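Local coordinates for protein glycogen synthase (Cyanobacterium sp. CLg1, PDB 6GNF) that belongs to the starch and bacterial glycogen synthases, two-domain glycosyltransferases, and binds adenosine-5'-diphosphate and a glycan, at residues W257-A260 against G261-C265. Sequence-based numbering, arbitrary orientation.
Sequences WLKA and GFLNC
N264 reaches back one helical turn to A260. Its CB lies 3.4 Å from A260 O, the amide carbon CG stays alongside the same oxygen, and ND2 ends 2.9 Å from A260 O, giving a nearly straight hydrogen bond (169° at the hydrogen). The oxygen lies in the plane of the N264 amide, while ND2 stands 23° from the carbonyl plane of A260. With CG beside its own backbone N (chi1 -79°), the side chain folds back along the helix. An asparagine suits this place because its amide both donates and accepts: ND2 also bonds D226 OD2, and OD1 accepts from K182 NZ, so both ends of a buried polar group are satisfied. Upstream, ordinary i to i+4 bonds build the short helix 257-264, which leads into strand 267-270 of the mixed sheet in the N-terminal Rossmann-like domain of a GT-B glycosyltransferase. G261 N donates to W257 O (2.9 Å), F262 N to L258 O and L263 N to K259 O. On the face that meets strand 195-200, the branch carbon CG of L258 sits over one face of the F262 ring, displaced toward its rim, 4.0 Å from CE2; both apolar residues fit a buried flank. A long lysine suits partly exposed K259: its aliphatic CG passes 4.1 Å from L263 CD1, a leucine offering an apolar branch there, and the chain, extended until its last torsion bends, lets NZ donate hydrogen bonds to the backbone oxygens of D226 and S228, with L263 CD1 3.9 Å from NZ.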
loop_
_atom_site.group_PDB
_atom_site.type_symbol
_atom_site.label_atom_id
_atom_site.label_comp_id
_atom_site.label_asym_id
_atom_site.label_seq_id
_atom_site.Cartn_x
_atom_site.Cartn_y
_atom_site.Cartn_z
ATOM N N TRP A 257 12.461 -8.061 -11.218
ATOM C CA TRP A 257 13.219 -7.726 -10.018
ATOM C C TRP A 257 12.699 -8.454 -8.788
ATOM O O TRP A 257 13.478 -8.943 -7.970
ATOM C CB TRP A 257 13.145 -6.226 -9.737
ATOM C CG TRP A 257 13.945 -5.339 -10.628
ATOM C CD1 TRP A 257 14.506 -5.649 -11.827
ATOM C CD2 TRP A 257 14.246 -3.964 -10.385
ATOM N NE1 TRP A 257 15.161 -4.547 -12.341
ATOM C CE2 TRP A 257 15.003 -3.500 -11.472
ATOM C CE3 TRP A 257 13.943 -3.078 -9.347
ATOM C CZ2 TRP A 257 15.471 -2.191 -11.549
ATOM C CZ3 TRP A 257 14.406 -1.769 -9.431
ATOM C CH2 TRP A 257 15.167 -1.344 -10.520
ATOM N N LEU A 258 11.379 -8.515 -8.644
ATOM C CA LEU A 258 10.778 -9.094 -7.452
ATOM C C LEU A 258 11.107 -10.573 -7.346
ATOM O O LEU A 258 11.296 -11.085 -6.251
ATOM C CB LEU A 258 9.262 -8.917 -7.463
ATOM C CG LEU A 258 8.540 -9.363 -6.191
ATOM C CD1 LEU A 258 9.045 -8.591 -4.990
ATOM C CD2 LEU A 258 7.048 -9.155 -6.357
ATOM N N LYS A 259 11.108 -11.256 -8.487
ATOM C CA LYS A 259 11.533 -12.652 -8.552
ATOM C C LYS A 259 12.944 -12.806 -7.997
ATOM O O LYS A 259 13.171 -13.636 -7.129
ATOM C CB LYS A 259 11.483 -13.157 -9.988
ATOM C CG LYS A 259 12.034 -14.565 -10.185
ATOM C CD LYS A 259 11.663 -15.101 -11.557
ATOM C CE LYS A 259 12.389 -16.397 -11.890
ATOM N NZ LYS A 259 13.846 -16.193 -12.119
ATOM N N ALA A 260 13.873 -11.991 -8.496
ATOM C CA ALA A 260 15.254 -12.020 -8.021
ATOM C C ALA A 260 15.337 -11.727 -6.527
ATOM O O ALA A 260 16.136 -12.328 -5.815
ATOM C CB ALA A 260 16.112 -11.031 -8.802
ATOM N N GLY A 261 14.517 -10.790 -6.058
ATOM C CA GLY A 261 14.450 -10.456 -4.642
ATOM C C GLY A 261 13.984 -11.625 -3.795
ATOM O O GLY A 261 14.544 -11.902 -2.722
ATOM N N PHE A 262 12.943 -12.313 -4.250
ATOM C CA PHE A 262 12.478 -13.517 -3.555
ATOM C C PHE A 262 13.569 -14.569 -3.474
ATOM O O PHE A 262 13.735 -15.216 -2.442
ATOM C CB PHE A 262 11.257 -14.144 -4.240
ATOM C CG PHE A 262 9.950 -13.480 -3.911
ATOM C CD1 PHE A 262 9.746 -12.825 -2.698
ATOM C CD2 PHE A 262 8.908 -13.531 -4.812
ATOM C CE1 PHE A 262 8.529 -12.223 -2.410
ATOM C CE2 PHE A 262 7.689 -12.944 -4.529
ATOM C CZ PHE A 262 7.499 -12.288 -3.326
ATOM N N LEU A 263 14.300 -14.746 -4.569
ATOM C CA LEU A 263 15.304 -15.800 -4.646
ATOM C C LEU A 263 16.574 -15.483 -3.867
ATOM O O LEU A 263 17.377 -16.373 -3.623
ATOM C CB LEU A 263 15.659 -16.100 -6.108
ATOM C CG LEU A 263 14.544 -16.744 -6.940
ATOM C CD1 LEU A 263 14.927 -16.804 -8.412
ATOM C CD2 LEU A 263 14.208 -18.132 -6.421
ATOM N N ASN A 264 16.777 -14.226 -3.483
ATOM C CA ASN A 264 18.013 -13.835 -2.822
ATOM C C ASN A 264 17.860 -13.367 -1.382
ATOM O O ASN A 264 18.867 -13.240 -0.684
ATOM C CB ASN A 264 18.737 -12.769 -3.655
ATOM C CG ASN A 264 19.480 -13.365 -4.833
ATOM O OD1 ASN A 264 20.622 -13.789 -4.703
ATOM N ND2 ASN A 264 18.831 -13.418 -5.990
ATOM N N CYS A 265 16.632 -13.155 -0.922
ATOM C CA CYS A 265 16.432 -12.691 0.446
ATOM C C CYS A 265 16.587 -13.853 1.413
ATOM O O CYS A 265 16.586 -15.013 1.008
ATOM C CB CYS A 265 15.052 -12.043 0.618
ATOM S SG CYS A 265 13.666 -13.203 0.494
#